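Local coordinates for putative gamma-hydroxymuconic semialdehyde dehydrogenase (Pseudomonas, PDB 4GO3), which probably oxidises an aldehyde, presumably gamma-hydroxymuconic semialdehyde, to the acid with a nicotinamide coenzyme, as a member of the aldehyde dehydrogenase family, at residues Leu59-Arg64 and Gly114-Ile119; Ala72-Glu77 and Met188-Phe193; Ala260-Ala265 and Lys291-Gln296; Ser393-Ala398 and Leu418-Lys423. The protein carries 2 engineered substitutions. One frame throughout, in Å; residues are numbered along the deposited sequence.

Contact 1. Residues Leu59-Arg64 and Gly114-Ile119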
loop_
_atom_site.group_PDB
_atom_site.type_symbol
_atom_site.label_atom_id
_atom_site.label_comp_id
_atom_site.label_asym_id
_atom_site.label_seq_id
_atom_site.Cartn_x
_atom_site.Cartn_y
_atom_site.Cartn_z
ATOM N N LEU A 59 13.557 20.544 -4.368
ATOM C CA LEU A 59 14.961 20.758 -4.120
ATOM C C LEU A 59 15.791 20.243 -5.252
ATOM O O LEU A 59 16.911 20.690 -5.461
ATOM C CB LEU A 59 15.393 20.058 -2.854
ATOM C CG LEU A 59 16.476 20.807 -2.127
ATOM C CD1 LEU A 59 16.326 22.229 -2.529
ATOM C CD2 LEU A 59 16.301 20.639 -0.655
ATOM N N GLY A 60 15.260 19.300 -5.999
ATOM C CA GLY A 60 16.093 18.682 -7.025
ATOM C C GLY A 60 16.866 17.560 -6.376
ATOM O O GLY A 60 17.747 17.789 -5.548
ATOM N N ALA A 61 16.555 16.338 -6.759
ATOM C CA ALA A 61 17.012 15.160 -6.057
ATOM C C ALA A 61 18.447 15.168 -5.561
ATOM O O ALA A 61 18.727 14.663 -4.495
ATOM C CB ALA A 61 16.760 13.958 -6.892
ATOM N N ALA A 62 19.368 15.706 -6.334
ATOM C CA ALA A 62 20.754 15.664 -5.930
ATOM C C ALA A 62 20.964 16.409 -4.629
ATOM O O ALA A 62 21.842 16.076 -3.853
ATOM C CB ALA A 62 21.615 16.236 -6.997
ATOM N N GLU A 63 20.146 17.426 -4.404
ATOM C CA GLU A 63 20.315 18.319 -3.274
ATOM C C GLU A 63 19.748 17.756 -1.994
ATOM O O GLU A 63 20.198 18.110 -0.923
ATOM C CB GLU A 63 19.678 19.666 -3.565
ATOM C CG GLU A 63 20.604 20.840 -3.368
ATOM C CD GLU A 63 22.038 20.425 -3.159
ATOM O OE1 GLU A 63 22.730 20.150 -4.164
ATOM O OE2 GLU A 63 22.471 20.382 -1.994
ATOM N N ARG A 64 18.785 16.857 -2.096
ATOM C CA ARG A 64 18.319 16.165 -0.924
ATOM C C ARG A 64 19.240 15.021 -0.693
ATOM O O ARG A 64 19.475 14.653 0.423
ATOM C CB ARG A 64 16.921 15.646 -1.119
ATOM C CG ARG A 64 15.926 16.699 -1.386
ATOM C CD ARG A 64 14.608 16.080 -1.572
ATOM N NE ARG A 64 13.967 16.590 -2.757
ATOM C CZ ARG A 64 13.749 15.876 -3.841
ATOM N NH1 ARG A 64 14.127 14.624 -3.900
ATOM N NH2 ARG A 64 13.159 16.431 -4.870
ATOM N N GLY A 114 22.198 8.688 -1.894
ATOM C CA GLY A 114 22.599 8.437 -3.251
ATOM C C GLY A 114 21.461 7.816 -4.015
ATOM O O GLY A 114 21.539 7.635 -5.215
ATOM N N MET A 115 20.393 7.496 -3.309
ATOM C CA MET A 115 19.216 6.922 -3.926
ATOM C C MET A 115 18.323 8.003 -4.472
ATOM O O MET A 115 17.482 7.746 -5.297
ATOM C CB MET A 115 18.455 6.066 -2.913
ATOM C CG MET A 115 17.031 5.742 -3.281
ATOM S SD MET A 115 16.849 4.617 -4.659
ATOM C CE MET A 115 17.581 3.135 -4.044
ATOM N N ALA A 116 18.545 9.220 -4.011
ATOM C CA ALA A 116 17.691 10.362 -4.280
ATOM C C ALA A 116 17.519 10.740 -5.731
ATOM O O ALA A 116 16.416 10.929 -6.194
ATOM C CB ALA A 116 18.185 11.537 -3.512
ATOM N N ASP A 117 18.617 10.895 -6.446
ATOM C CA ASP A 117 18.525 11.257 -7.850
ATOM C C ASP A 117 18.566 10.021 -8.685
ATOM O O ASP A 117 18.955 10.067 -9.835
ATOM C CB ASP A 117 19.643 12.199 -8.274
ATOM C CG ASP A 117 20.926 11.871 -7.635
ATOM O OD1 ASP A 117 20.925 11.027 -6.741
ATOM O OD2 ASP A 117 21.931 12.449 -8.012
ATOM N N LYS A 118 18.185 8.891 -8.119
ATOM C CA LYS A 118 18.107 7.656 -8.873
ATOM C C LYS A 118 16.679 7.148 -8.865
ATOM O O LYS A 118 16.388 6.074 -9.337
ATOM C CB LYS A 118 19.061 6.608 -8.305
ATOM C CG LYS A 118 20.323 7.189 -7.740
ATOM C CD LYS A 118 21.523 6.911 -8.593
ATOM C CE LYS A 118 22.676 7.807 -8.208
ATOM N NZ LYS A 118 22.426 8.639 -6.989
ATOM N N ILE A 119 15.794 7.950 -8.306
ATOM C CA ILE A 119 14.381 7.654 -8.268
ATOM C C ILE A 119 13.810 8.116 -9.590
ATOM O O ILE A 119 13.694 9.314 -9.842
ATOM C CB ILE A 119 13.707 8.416 -7.117
ATOM C CG1 ILE A 119 14.285 7.971 -5.776
ATOM C CG2 ILE A 119 12.217 8.194 -7.129
ATOM C CD1 ILE A 119 13.731 8.724 -4.564
#

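Contact 2. Residues Ala72-Glu77 and Met188-Phe193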
loop_
_atom_site.group_PDB
_atom_site.type_symbol
_atom_site.label_atom_id
_atom_site.label_comp_id
_atom_site.label_asym_id
_atom_site.label_seq_id
_atom_site.Cartn_x
_atom_site.Cartn_y
_atom_site.Cartn_z
ATOM N N ALA A 72 24.900 11.263 6.898
ATOM C CA ALA A 72 25.616 10.021 7.178
ATOM C C ALA A 72 26.996 10.333 7.747
ATOM O O ALA A 72 27.385 9.795 8.780
ATOM C CB ALA A 72 25.724 9.159 5.905
ATOM N N ASP A 73 27.741 11.190 7.064
ATOM C CA ASP A 73 29.081 11.548 7.492
ATOM C C ASP A 73 29.014 12.118 8.884
ATOM O O ASP A 73 29.717 11.681 9.768
ATOM C CB ASP A 73 29.703 12.584 6.559
ATOM C CG ASP A 73 30.238 11.989 5.279
ATOM O OD1 ASP A 73 30.357 10.764 5.179
ATOM O OD2 ASP A 73 30.527 12.763 4.360
ATOM N N ARG A 74 28.149 13.098 9.070
ATOM C CA ARG A 74 27.988 13.747 10.354
ATOM C C ARG A 74 27.645 12.752 11.432
ATOM O O ARG A 74 28.073 12.885 12.560
ATOM C CB ARG A 74 26.903 14.807 10.273
ATOM C CG ARG A 74 26.805 15.675 11.495
ATOM C CD ARG A 74 28.070 16.434 11.710
ATOM N NE ARG A 74 28.015 17.279 12.890
ATOM C CZ ARG A 74 29.001 17.397 13.766
ATOM N NH1 ARG A 74 30.114 16.714 13.607
ATOM N NH2 ARG A 74 28.869 18.186 14.808
ATOM N N ILE A 75 26.855 11.753 11.077
ATOM C CA ILE A 75 26.460 10.733 12.027
ATOM C C ILE A 75 27.661 9.920 12.418
ATOM O O ILE A 75 27.782 9.527 13.552
ATOM C CB ILE A 75 25.360 9.816 11.475
ATOM C CG1 ILE A 75 23.998 10.458 11.669
ATOM C CG2 ILE A 75 25.386 8.479 12.157
ATOM C CD1 ILE A 75 22.967 9.878 10.821
ATOM N N GLU A 76 28.549 9.734 11.459
ATOM C CA GLU A 76 29.764 8.990 11.662
ATOM C C GLU A 76 30.758 9.819 12.449
ATOM O O GLU A 76 31.556 9.288 13.186
ATOM C CB GLU A 76 30.320 8.526 10.319
ATOM C CG GLU A 76 29.952 7.094 9.997
ATOM C CD GLU A 76 29.956 6.789 8.522
ATOM O OE1 GLU A 76 29.729 5.628 8.148
ATOM O OE2 GLU A 76 30.184 7.702 7.733
ATOM N N GLU A 77 30.681 11.132 12.323
ATOM C CA GLU A 77 31.527 12.018 13.107
ATOM C C GLU A 77 31.098 12.106 14.558
ATOM O O GLU A 77 31.906 12.329 15.426
ATOM C CB GLU A 77 31.494 13.425 12.543
ATOM C CG GLU A 77 32.370 13.668 11.398
ATOM C CD GLU A 77 32.112 15.012 10.842
ATOM O OE1 GLU A 77 31.223 15.680 11.377
ATOM O OE2 GLU A 77 32.792 15.404 9.887
ATOM N N MET A 188 20.853 16.940 11.596
ATOM C CA MET A 188 20.297 17.299 10.308
ATOM C C MET A 188 20.384 18.784 10.070
ATOM O O MET A 188 20.892 19.216 9.070
ATOM C CB MET A 188 18.833 16.890 10.241
ATOM C CG MET A 188 18.556 15.684 9.413
ATOM S SD MET A 188 17.097 14.870 9.973
ATOM C CE MET A 188 17.249 13.303 9.179
ATOM N N THR A 189 19.843 19.582 10.969
ATOM C CA THR A 189 19.909 21.013 10.760
ATOM C C THR A 189 21.347 21.456 10.798
ATOM O O THR A 189 21.729 22.407 10.139
ATOM C CB THR A 189 19.109 21.778 11.785
ATOM O OG1 THR A 189 19.104 21.048 12.998
ATOM C CG2 THR A 189 17.688 21.920 11.323
ATOM N N GLU A 190 22.146 20.744 11.568
ATOM C CA GLU A 190 23.563 20.996 11.604
ATOM C C GLU A 190 24.136 20.951 10.204
ATOM O O GLU A 190 25.049 21.678 9.870
ATOM C CB GLU A 190 24.252 19.951 12.470
ATOM C CG GLU A 190 25.096 20.532 13.558
ATOM C CD GLU A 190 25.160 19.651 14.751
ATOM O OE1 GLU A 190 25.218 18.438 14.555
ATOM O OE2 GLU A 190 25.155 20.162 15.882
ATOM N N VAL A 191 23.571 20.088 9.386
ATOM C CA VAL A 191 24.130 19.736 8.102
ATOM C C VAL A 191 23.467 20.411 6.911
ATOM O O VAL A 191 23.962 20.353 5.809
ATOM C CB VAL A 191 24.064 18.248 7.936
ATOM C CG1 VAL A 191 23.151 17.889 6.849
ATOM C CG2 VAL A 191 25.405 17.717 7.717
ATOM N N GLY A 192 22.341 21.055 7.128
ATOM C CA GLY A 192 21.741 21.902 6.113
ATOM C C GLY A 192 20.306 21.593 5.771
ATOM O O GLY A 192 19.730 22.263 4.927
ATOM N N PHE A 193 19.713 20.602 6.412
ATOM C CA PHE A 193 18.330 20.282 6.120
ATOM C C PHE A 193 17.541 21.502 6.456
ATOM O O PHE A 193 17.852 22.180 7.402
ATOM C CB PHE A 193 17.846 19.089 6.933
ATOM C CG PHE A 193 18.200 17.777 6.333
ATOM C CD1 PHE A 193 19.451 17.244 6.505
ATOM C CD2 PHE A 193 17.288 17.086 5.592
ATOM C CE1 PHE A 193 19.770 16.062 5.954
ATOM C CE2 PHE A 193 17.615 15.899 5.046
ATOM C CZ PHE A 193 18.854 15.389 5.230
#

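Contact 3. Residues Ala260-Ala265 and Lys291-Gln296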
loop_
_atom_site.group_PDB
_atom_site.type_symbol
_atom_site.label_atom_id
_atom_site.label_comp_id
_atom_site.label_asym_id
_atom_site.label_seq_id
_atom_site.Cartn_x
_atom_site.Cartn_y
_atom_site.Cartn_z
ATOM N N ALA A 260 23.704 -28.933 8.816
ATOM C CA ALA A 260 24.182 -27.607 9.121
ATOM C C ALA A 260 25.504 -27.643 9.804
ATOM O O ALA A 260 25.794 -28.543 10.508
ATOM C CB ALA A 260 23.225 -26.901 9.968
ATOM N N ASN A 261 26.274 -26.591 9.590
ATOM C CA ASN A 261 27.493 -26.324 10.316
ATOM C C ASN A 261 27.124 -25.808 11.686
ATOM O O ASN A 261 26.809 -24.644 11.859
ATOM C CB ASN A 261 28.322 -25.294 9.558
ATOM C CG ASN A 261 29.510 -24.827 10.328
ATOM O OD1 ASN A 261 29.631 -25.090 11.505
ATOM N ND2 ASN A 261 30.394 -24.128 9.668
ATOM N N ILE A 262 27.148 -26.704 12.654
ATOM C CA ILE A 262 26.547 -26.464 13.941
ATOM C C ILE A 262 27.292 -25.460 14.788
ATOM O O ILE A 262 26.698 -24.846 15.644
ATOM C CB ILE A 262 26.306 -27.767 14.707
ATOM C CG1 ILE A 262 25.087 -28.480 14.155
ATOM C CG2 ILE A 262 26.074 -27.475 16.151
ATOM C CD1 ILE A 262 25.348 -29.863 13.808
ATOM N N GLU A 263 28.556 -25.216 14.527
ATOM C CA GLU A 263 29.223 -24.139 15.233
ATOM C C GLU A 263 28.750 -22.805 14.691
ATOM O O GLU A 263 28.520 -21.873 15.428
ATOM C CB GLU A 263 30.727 -24.252 15.072
ATOM C CG GLU A 263 31.500 -23.637 16.184
ATOM C CD GLU A 263 32.754 -23.011 15.696
ATOM O OE1 GLU A 263 33.262 -23.471 14.667
ATOM O OE2 GLU A 263 33.227 -22.060 16.339
ATOM N N ALA A 264 28.613 -22.733 13.378
ATOM C CA ALA A 264 28.160 -21.538 12.711
ATOM C C ALA A 264 26.733 -21.269 13.088
ATOM O O ALA A 264 26.381 -20.151 13.411
ATOM C CB ALA A 264 28.286 -21.695 11.211
ATOM N N ALA A 265 25.914 -22.310 13.037
ATOM C CA ALA A 265 24.503 -22.187 13.358
ATOM C C ALA A 265 24.313 -21.692 14.782
ATOM O O ALA A 265 23.440 -20.871 15.043
ATOM C CB ALA A 265 23.774 -23.514 13.133
ATOM N N LYS A 291 16.225 -33.182 15.019
ATOM C CA LYS A 291 16.429 -34.086 16.127
ATOM C C LYS A 291 17.804 -34.723 16.199
ATOM O O LYS A 291 18.245 -35.106 17.261
ATOM C CB LYS A 291 15.367 -35.169 16.091
ATOM C CG LYS A 291 15.386 -36.021 14.854
ATOM C CD LYS A 291 15.134 -37.481 15.199
ATOM C CE LYS A 291 14.626 -38.299 14.015
ATOM N NZ LYS A 291 13.355 -38.979 14.353
ATOM N N ASP A 292 18.519 -34.793 15.095
ATOM C CA ASP A 292 19.811 -35.454 15.115
ATOM C C ASP A 292 20.956 -34.572 15.575
ATOM O O ASP A 292 21.991 -35.064 16.006
ATOM C CB ASP A 292 20.120 -36.034 13.745
ATOM C CG ASP A 292 19.312 -37.250 13.446
ATOM O OD1 ASP A 292 18.659 -37.757 14.358
ATOM O OD2 ASP A 292 19.328 -37.710 12.309
ATOM N N ILE A 293 20.772 -33.264 15.483
ATOM C CA ILE A 293 21.813 -32.327 15.852
ATOM C C ILE A 293 21.365 -31.429 16.982
ATOM O O ILE A 293 22.110 -30.577 17.428
ATOM C CB ILE A 293 22.177 -31.455 14.680
ATOM C CG1 ILE A 293 20.914 -30.819 14.107
ATOM C CG2 ILE A 293 22.894 -32.265 13.636
ATOM C CD1 ILE A 293 20.828 -29.356 14.338
ATOM N N ALA A 294 20.144 -31.632 17.450
ATOM C CA ALA A 294 19.587 -30.807 18.503
ATOM C C ALA A 294 20.369 -30.900 19.804
ATOM O O ALA A 294 20.549 -29.901 20.488
ATOM C CB ALA A 294 18.135 -31.144 18.721
ATOM N N ASP A 295 20.843 -32.097 20.132
ATOM C CA ASP A 295 21.642 -32.323 21.327
ATOM C C ASP A 295 23.024 -31.764 21.153
ATOM O O ASP A 295 23.551 -31.118 22.034
ATOM C CB ASP A 295 21.738 -33.808 21.638
ATOM C CG ASP A 295 20.432 -34.378 22.109
ATOM O OD1 ASP A 295 19.509 -33.593 22.360
ATOM O OD2 ASP A 295 20.318 -35.610 22.215
ATOM N N GLN A 296 23.623 -32.015 20.007
ATOM C CA GLN A 296 24.926 -31.449 19.735
ATOM C C GLN A 296 24.818 -29.953 19.763
ATOM O O GLN A 296 25.659 -29.277 20.317
ATOM C CB GLN A 296 25.443 -31.909 18.381
ATOM C CG GLN A 296 25.509 -33.401 18.268
ATOM C CD GLN A 296 25.034 -33.909 16.943
ATOM O OE1 GLN A 296 25.666 -33.671 15.918
ATOM N NE2 GLN A 296 23.917 -34.623 16.950
#

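Contact 4. Residues Ser393-Ala398 and Leu418-Lys423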
loop_
_atom_site.group_PDB
_atom_site.type_symbol
_atom_site.label_atom_id
_atom_site.label_comp_id
_atom_site.label_asym_id
_atom_site.label_seq_id
_atom_site.Cartn_x
_atom_site.Cartn_y
_atom_site.Cartn_z
ATOM N N SER A 393 11.979 -33.710 12.289
ATOM C CA SER A 393 12.659 -34.810 11.607
ATOM C C SER A 393 12.574 -34.707 10.074
ATOM O O SER A 393 13.402 -35.254 9.377
ATOM C CB SER A 393 12.158 -36.157 12.136
ATOM O OG SER A 393 10.952 -36.018 12.870
ATOM N N SER A 394 11.584 -33.988 9.556
ATOM C CA SER A 394 11.488 -33.764 8.117
ATOM C C SER A 394 11.633 -32.295 7.726
ATOM O O SER A 394 11.325 -31.389 8.497
ATOM C CB SER A 394 10.146 -34.272 7.571
ATOM O OG SER A 394 9.040 -33.662 8.226
ATOM N N ASP A 395 12.065 -32.065 6.496
ATOM C CA ASP A 395 11.962 -30.733 5.928
ATOM C C ASP A 395 10.522 -30.258 6.047
ATOM O O ASP A 395 10.259 -29.116 6.453
ATOM C CB ASP A 395 12.407 -30.730 4.470
ATOM C CG ASP A 395 13.905 -30.975 4.320
ATOM O OD1 ASP A 395 14.562 -31.361 5.322
ATOM O OD2 ASP A 395 14.429 -30.776 3.200
ATOM N N GLU A 396 9.611 -31.140 5.712
ATOM C CA GLU A 396 8.236 -30.780 5.681
ATOM C C GLU A 396 7.761 -30.461 7.079
ATOM O O GLU A 396 6.993 -29.531 7.283
ATOM C CB GLU A 396 7.474 -31.902 5.020
ATOM C CG GLU A 396 8.123 -32.297 3.704
ATOM C CD GLU A 396 9.214 -33.332 3.866
ATOM O OE1 GLU A 396 10.120 -33.133 4.687
ATOM O OE2 GLU A 396 9.172 -34.355 3.162
ATOM N N GLU A 397 8.258 -31.203 8.053
ATOM C CA GLU A 397 7.990 -30.875 9.431
ATOM C C GLU A 397 8.430 -29.446 9.682
ATOM O O GLU A 397 7.607 -28.580 9.933
ATOM C CB GLU A 397 8.718 -31.834 10.355
ATOM C CG GLU A 397 7.805 -32.731 11.179
ATOM C CD GLU A 397 8.465 -33.237 12.462
ATOM O OE1 GLU A 397 8.253 -32.634 13.540
ATOM O OE2 GLU A 397 9.183 -34.252 12.393
ATOM N N ALA A 398 9.735 -29.213 9.576
ATOM C CA ALA A 398 10.373 -27.892 9.707
ATOM C C ALA A 398 9.664 -26.730 9.030
ATOM O O ALA A 398 9.542 -25.667 9.603
ATOM C CB ALA A 398 11.799 -27.962 9.216
ATOM N N LEU A 418 21.885 -27.607 -1.296
ATOM C CA LEU A 418 21.443 -26.597 -2.247
ATOM C C LEU A 418 19.925 -26.563 -2.404
ATOM O O LEU A 418 19.283 -25.547 -2.138
ATOM C CB LEU A 418 22.111 -26.861 -3.591
ATOM C CG LEU A 418 21.613 -26.028 -4.753
ATOM C CD1 LEU A 418 21.983 -24.581 -4.488
ATOM C CD2 LEU A 418 22.249 -26.573 -6.036
ATOM N N ALA A 419 19.387 -27.674 -2.799
ATOM C CA ALA A 419 18.003 -27.749 -2.987
ATOM C C ALA A 419 17.354 -27.192 -1.750
ATOM O O ALA A 419 16.777 -26.151 -1.794
ATOM C CB ALA A 419 17.623 -29.160 -3.227
ATOM N N ARG A 420 17.489 -27.898 -0.644
ATOM C CA ARG A 420 16.817 -27.641 0.600
ATOM C C ARG A 420 16.761 -26.220 0.931
ATOM O O ARG A 420 15.727 -25.703 1.258
ATOM C CB ARG A 420 17.559 -28.308 1.699
ATOM C CG ARG A 420 16.901 -28.121 2.990
ATOM C CD ARG A 420 17.660 -28.739 4.059
ATOM N NE ARG A 420 17.301 -30.128 4.187
ATOM C CZ ARG A 420 18.098 -31.060 4.646
ATOM N NH1 ARG A 420 19.286 -30.772 5.037
ATOM N NH2 ARG A 420 17.685 -32.277 4.701
ATOM N N ALA A 421 17.900 -25.592 0.871
ATOM C CA ALA A 421 18.039 -24.159 1.111
ATOM C C ALA A 421 16.993 -23.343 0.342
ATOM O O ALA A 421 16.252 -22.567 0.942
ATOM C CB ALA A 421 19.439 -23.693 0.766
ATOM N N HIS A 422 16.919 -23.525 -0.974
ATOM C CA HIS A 422 16.014 -22.717 -1.779
ATOM C C HIS A 422 14.573 -23.164 -1.651
ATOM O O HIS A 422 13.676 -22.327 -1.547
ATOM C CB HIS A 422 16.460 -22.693 -3.233
ATOM C CG HIS A 422 17.788 -22.045 -3.424
ATOM N ND1 HIS A 422 17.992 -20.696 -3.214
ATOM C CD2 HIS A 422 18.991 -22.556 -3.779
ATOM C CE1 HIS A 422 19.262 -20.404 -3.443
ATOM N NE2 HIS A 422 19.890 -21.518 -3.782
ATOM N N LYS A 423 14.361 -24.452 -1.572
ATOM C CA LYS A 423 13.038 -24.932 -1.445
ATOM C C LYS A 423 12.386 -24.351 -0.262
ATOM O O LYS A 423 11.285 -23.909 -0.324
ATOM C CB LYS A 423 13.037 -26.399 -1.319
ATOM C CG LYS A 423 11.659 -26.864 -1.355
ATOM C CD LYS A 423 11.484 -28.110 -2.119
ATOM C CE LYS A 423 10.858 -29.189 -1.287
ATOM N NZ LYS A 423 11.685 -30.412 -1.360
#

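Contact 1. Residues Leu59-Arg64 and Gly114-Ile119
The opening turn of helix 61-77, closed by a bond of 2.7 Å from Glu63 N to Gly60 O, presents Ala61 and Ala62 to Ala116 and Asp117, which lie on the loop that follows helix 94-113. Ala61 does most of the touching. Its CB points at the loop and lies 3.6 Å from Asp117 CB and 4.4 Å from Ala116 CB, and it also lies against the backbone of Ala116 and Asp117. In the other direction the methyl of Ala116 comes against the carbonyl of Ala61. Asp117 CG sits between the backbone N and the carbonyl carbon (chi1 38°), which carries the carboxylate alongside the first helical turn, where OD2 is 3.9 Å from Ala62 CB. Within the same turn, one face of the Arg64 guanidinium is turned to Gly60 C and Ala61 N, both offset toward its rim, while its NE is bonded to Trp56 O. Met115 and Ile119, of the same segment as Asp117, pack instead on helix 460-466. The helix start and the loop thus meet through methyl groups, backbone atoms and the side chain of an aspartate, so the fit probably rests more on shape than on directed polar bonds.

Contact 2. Residues Ala72-Glu77 and Met188-Phe193
Arg74 of helix 61-77 leans across to Glu190 and Val191 at the C-terminal end of helix 179-191, a helix that belongs to the beta-alpha-beta crossover between parallel strands 168-172 and 198-200. Two torsions shape the arginine: CG stands opposite the backbone N (chi1 -171°), and a bend at chi2 (62°) turns the rest of the chain, leaving the guanidinium between Glu77 and Glu190. CB, set by the backbone, faces Val191 CG2 at 4.2 Å. NH1 gives a bond of 2.7 Å to Glu77 OE1 on its own helix, reached on the anti side of that carboxylate and somewhat out of its plane. NE makes a weak, long salt bridge of 3.5 Å to Glu190 OE1, whose position is less sure. Glu190 is extended beyond CG and meets the arginine at about a right angle, bringing its carboxylate to the guanidinium edge with the two planes 64° apart. With an alanine in place of Arg74, Glu77 and Glu190 are likely to lose their shared positive partner, and the helices the polar link between them. Just beyond, a Schellman motif with Gly192 as its C-prime residue ends helix 179-191, through Phe193 N to Met188 O at 3.2 Å and a weak bond from Gly192 N to Thr189 O; Val191 N is a further donor to Met188 O, at 2.8 Å and from the opposite face of the carbonyl plane to Phe193 N.

Contact 3. Residues Ala260-Ala265 and Lys291-Gln296
In Ile262, chi1 of -77° sets CG1 opposite the carbonyl carbon and chi2 of 128° then brings CD1 to Ile293, where CG1 lies between the backbone N and the carbonyl carbon (chi1 52°) and CG2 is placed to receive it. The two isoleucines cross obliquely. The end of the Ile262 chain does the touching, with CD1 at 3.4 Å from Ile293 CG2 and 3.7 Å from Ile293 CB, and CG1 follows at 4.2 Å from the same Ile293 CB. Gln296, in the first turn of helix 294-307, stands at the border of this apolar patch, though the position of its amide is doubtful. Ile262 also packs on Phe297 and Arg300, further along helix 294-307.

The start of helix 262-274 is secured by Asn261 at the N-cap position. Its OD1 accepts a nearly straight bond of 3.2 Å from Ala264 N, which approaches from above the carbonyl plane, and a weak one from Glu263 N. The N-cap thus satisfies amides of the first turn that no preceding turn could reach.

Strands 253-256 and 286-290 are parallel neighbours in the seven-stranded sheet, and helix 262-274 lies on the beta-alpha-beta crossover between them; the contact therefore joins the start of that helix to the turn leading from strand 286-290 into helix 294-307. With two isoleucines at its centre, the contact probably rests on apolar packing, while the directed bonds are spent within the cap.

Contact 4. Residues Ser393-Ala398 and Leu418-Lys423
Asp395 places its carboxylate at the edge of the Arg420 guanidinium, OD2 lying in the guanidinium plane, while the two flat groups are turned 71° against each other. The main bond is nearly straight: Arg420 NE reaches Asp395 OD2 at 3.1 Å, on the syn side and tilted out of the carboxylate plane. OD1 adds two weak bonds, to Arg420 NE at 3.2 Å and to Arg420 NH2 at 3.3 Å. The arginine starts with CG opposite its backbone N, runs extended, and bends at chi3 (-86°), which swings NE and NH2 round to the aspartate. NH1 meanwhile forms salt bridges with Glu258 and Asp259, and Phe257 makes a cation-pi contact, so one guanidinium serves three acids and a ring. Were Arg420 replaced by a leucine, the carboxylates of Asp395, Glu258 and Asp259 would probably be left as a cluster of negative charge without their common counterion. Helix 395-403 follows strand 386-392 of the seven-stranded sheet, its N-cap Ser394 immediately before it, and helix 418-427 leads from strand 411-414 to the parallel strand 432-435; Arg420 joins both helix starts to the loop after strand 253-256.

How the contacts relate
The four contacts form two distant pairs. Contacts 1 and 2 share helix 61-77, one near its start and the other at its end, with centres about 17 Å apart; their segments alternate along the chain. Contacts 3 and 4 come later and in series, with centres about 15 Å apart, and touch where Lys291 packs on Ser393. Both of these belong to helix starts and turns around the seven-stranded sheet, whereas helix 179-191 of contact 2 connects strands 168-172 and 198-200 of the eight-stranded sheet, which carries NAD-binding residues such as Lys172. Contact centres in different pairs lie about 43 to 47 Å apart, consistent with separate coenzyme-binding and catalytic domains, as in other aldehyde dehydrogenases.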